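Local coordinates for protein SSD1 (Saccharomyces cerevisiae S288C, PDB 7AM1) that binds the 5' and 3' untranslated regions of mRNAs and represses translation, being a non-enzymatic member of the RNase II family of ribonucleases, at residues 29-34 against 63-68. Numbering follows the deposited sequence.
Sequences ILRVNK and ALEGDL
E65 spends its carboxylate on two neighbours in strand 26-32. OE2 takes the backbone N-H of V32, 2.8 Å from V32 N to E65 OE2, in a straight bond that arrives nearly along the C-O axis. OE1 forms a salt bridge with R31, NH1 to E65 OE1 3.3 Å; the oxygen sits at the guanidinium edge, while the nitrogen meets it from above the carboxylate plane. The two flat groups are turned 38° apart, and I29 CG2 sits above one guanidinium face, offset toward its rim. A bend at chi2 (77°) curls the E65 chain back to the strand, where OE2 also touches V32 CG1. With an alanine here, the V32 amide would probably lose its acceptor and the R31 guanidinium the charge that fixes its rotation. K256 adds a second, weak and long charge partner for OE1.

Next along, both backbone polar groups of L30 are used: its N bonds to D67 O (2.9 Å), and its O accepts G66 N (3.0 Å). These bonds hold down a type II turn from L64 to D67, closed by D67 N to L64 O; G66, in its third position, has a positive phi (87°) that suits a glycine. D67 OD2 ties the turn back on itself, accepting L64 N at 2.8 Å from above its carboxylate plane, and is itself salt-bridged to R215.

Packing does the rest. L30 turns inward, CD2 against A63 CB (3.8 Å) and L64 O. I29 CD1 meets L68 CD1 at 4.0 Å, where the two residues form an antiparallel, non-hydrogen-bonded pair. That bridge joins the first strand to strand 68-73, the contact that closes the five-stranded barrel of an OB fold, here probably the first cold-shock domain ahead of CSD2.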
ATOM      1  N   ILE A  29      -3.778  -0.600 -18.930  1.00 54.07           N
ATOM      2  CA  ILE A  29      -4.237  -1.393 -17.797  1.00 51.90           C
ATOM      3  C   ILE A  29      -5.541  -0.796 -17.288  1.00 51.35           C
ATOM      4  O   ILE A  29      -5.629   0.414 -17.046  1.00 52.44           O
ATOM      5  CB  ILE A  29      -3.172  -1.435 -16.688  1.00 51.82           C
ATOM      6  CG1 ILE A  29      -1.902  -2.130 -17.196  1.00 54.90           C
ATOM      7  CG2 ILE A  29      -3.704  -2.150 -15.465  1.00 49.37           C
ATOM      8  CD1 ILE A  29      -2.062  -3.620 -17.447  1.00 56.07           C
ATOM      9  N   LEU A  30      -6.560  -1.639 -17.143  1.00 50.08           N
ATOM     10  CA  LEU A  30      -7.864  -1.192 -16.674  1.00 50.50           C
ATOM     11  C   LEU A  30      -7.876  -1.089 -15.153  1.00 50.57           C
ATOM     12  O   LEU A  30      -7.414  -1.999 -14.457  1.00 50.36           O
ATOM     13  CB  LEU A  30      -8.947  -2.164 -17.142  1.00 50.69           C
ATOM     14  CG  LEU A  30     -10.399  -1.791 -16.823  1.00 52.09           C
ATOM     15  CD1 LEU A  30     -11.062  -1.120 -18.016  1.00 54.10           C
ATOM     16  CD2 LEU A  30     -11.182  -3.021 -16.394  1.00 52.07           C
ATOM     17  N   ARG A  31      -8.425   0.010 -14.635  1.00 51.66           N
ATOM     18  CA  ARG A  31      -8.604   0.192 -13.199  1.00 53.85           C
ATOM     19  C   ARG A  31     -10.004   0.731 -12.952  1.00 51.65           C
ATOM     20  O   ARG A  31     -10.364   1.790 -13.478  1.00 51.52           O
ATOM     21  CB  ARG A  31      -7.549   1.151 -12.636  1.00 60.57           C
ATOM     22  CG  ARG A  31      -6.104   0.715 -12.875  1.00 68.23           C
ATOM     23  CD  ARG A  31      -5.669  -0.388 -11.917  1.00 74.15           C
ATOM     24  NE  ARG A  31      -4.255  -0.731 -12.072  1.00 79.84           N
ATOM     25  CZ  ARG A  31      -3.718  -1.896 -11.711  1.00 82.97           C
ATOM     26  NH1 ARG A  31      -4.472  -2.843 -11.169  1.00 83.56           N
ATOM     27  NH2 ARG A  31      -2.422  -2.112 -11.893  1.00 84.31           N
ATOM     28  N   VAL A  32     -10.792   0.010 -12.168  1.00 50.88           N
ATOM     29  CA  VAL A  32     -12.162   0.423 -11.885  1.00 54.67           C
ATOM     30  C   VAL A  32     -12.155   1.378 -10.700  1.00 56.27           C
ATOM     31  O   VAL A  32     -11.375   1.213  -9.753  1.00 52.94           O
ATOM     32  CB  VAL A  32     -13.072  -0.796 -11.638  1.00 57.64           C
ATOM     33  CG1 VAL A  32     -12.546  -2.033 -12.386  1.00 58.51           C
ATOM     34  CG2 VAL A  32     -13.233  -1.073 -10.161  1.00 58.99           C
ATOM     35  N   ASN A  33     -13.003   2.403 -10.767  1.00 64.84           N
ATOM     36  CA  ASN A  33     -13.162   3.342  -9.661  1.00 67.82           C
ATOM     37  C   ASN A  33     -13.921   2.660  -8.528  1.00 63.55           C
ATOM     38  O   ASN A  33     -15.124   2.407  -8.644  1.00 65.02           O
ATOM     39  CB  ASN A  33     -13.890   4.597 -10.132  1.00 72.56           C
ATOM     40  N   LYS A  34     -13.225   2.362  -7.429  1.00 54.94           N
ATOM     41  CA  LYS A  34     -13.864   1.663  -6.317  1.00 52.90           C
ATOM     42  C   LYS A  34     -15.076   2.439  -5.810  1.00 53.41           C
ATOM     43  O   LYS A  34     -16.087   1.844  -5.414  1.00 50.30           O
ATOM     44  CB  LYS A  34     -12.850   1.441  -5.193  1.00 52.63           C
ATOM     45  CG  LYS A  34     -13.214   0.321  -4.227  1.00 52.81           C
ATOM     46  N   ALA A  63     -14.279  -6.463 -19.182  1.00 48.00           N
ATOM     47  CA  ALA A  63     -12.908  -6.500 -18.693  1.00 48.53           C
ATOM     48  C   ALA A  63     -12.897  -6.448 -17.170  1.00 48.96           C
ATOM     49  O   ALA A  63     -13.821  -5.928 -16.537  1.00 48.68           O
ATOM     50  CB  ALA A  63     -12.097  -5.339 -19.267  1.00 47.77           C
ATOM     51  N   LEU A  64     -11.849  -7.012 -16.578  1.00 49.66           N
ATOM     52  CA  LEU A  64     -11.707  -7.043 -15.131  1.00 47.59           C
ATOM     53  C   LEU A  64     -10.558  -6.148 -14.685  1.00 46.89           C
ATOM     54  O   LEU A  64      -9.655  -5.815 -15.460  1.00 47.18           O
ATOM     55  CB  LEU A  64     -11.467  -8.472 -14.628  1.00 48.06           C
ATOM     56  CG  LEU A  64     -12.550  -9.514 -14.909  1.00 51.80           C
ATOM     57  CD1 LEU A  64     -12.064 -10.897 -14.486  1.00 53.35           C
ATOM     58  CD2 LEU A  64     -13.857  -9.168 -14.215  1.00 52.07           C
ATOM     59  N   GLU A  65     -10.614  -5.759 -13.413  1.00 46.18           N
ATOM     60  CA  GLU A  65      -9.528  -5.024 -12.778  1.00 47.28           C
ATOM     61  C   GLU A  65      -8.187  -5.681 -13.081  1.00 46.47           C
ATOM     62  O   GLU A  65      -8.036  -6.899 -12.960  1.00 46.29           O
ATOM     63  CB  GLU A  65      -9.763  -4.965 -11.266  1.00 49.13           C
ATOM     64  CG  GLU A  65      -8.607  -4.373 -10.466  1.00 51.33           C
ATOM     65  CD  GLU A  65      -8.550  -2.862 -10.552  1.00 54.27           C
ATOM     66  OE1 GLU A  65      -7.513  -2.282 -10.163  1.00 55.19           O
ATOM     67  OE2 GLU A  65      -9.535  -2.255 -11.028  1.00 55.36           O
ATOM     68  N   GLY A  66      -7.221  -4.865 -13.502  1.00 46.65           N
ATOM     69  CA  GLY A  66      -5.878  -5.330 -13.774  1.00 47.76           C
ATOM     70  C   GLY A  66      -5.654  -5.860 -15.172  1.00 49.64           C
ATOM     71  O   GLY A  66      -4.496  -6.078 -15.557  1.00 51.26           O
ATOM     72  N   ASP A  67      -6.720  -6.083 -15.938  1.00 49.30           N
ATOM     73  CA  ASP A  67      -6.577  -6.541 -17.310  1.00 49.32           C
ATOM     74  C   ASP A  67      -5.759  -5.552 -18.128  1.00 48.83           C
ATOM     75  O   ASP A  67      -5.882  -4.335 -17.969  1.00 49.27           O
ATOM     76  CB  ASP A  67      -7.951  -6.714 -17.971  1.00 48.99           C
ATOM     77  CG  ASP A  67      -8.662  -7.988 -17.554  1.00 49.45           C
ATOM     78  OD1 ASP A  67      -8.086  -8.787 -16.786  1.00 49.09           O
ATOM     79  OD2 ASP A  67      -9.809  -8.193 -18.010  1.00 49.89           O
ATOM     80  N   LEU A  68      -4.922  -6.089 -19.010  1.00 47.53           N
ATOM     81  CA  LEU A  68      -4.407  -5.328 -20.140  1.00 49.85           C
ATOM     82  C   LEU A  68      -5.458  -5.356 -21.244  1.00 50.03           C
ATOM     83  O   LEU A  68      -5.845  -6.436 -21.702  1.00 49.97           O
ATOM     84  CB  LEU A  68      -3.089  -5.918 -20.631  1.00 52.77           C
ATOM     85  CG  LEU A  68      -2.437  -5.200 -21.815  1.00 56.63           C
ATOM     86  CD1 LEU A  68      -1.957  -3.818 -21.405  1.00 58.22           C
ATOM     87  CD2 LEU A  68      -1.292  -6.031 -22.373  1.00 57.36           C
TER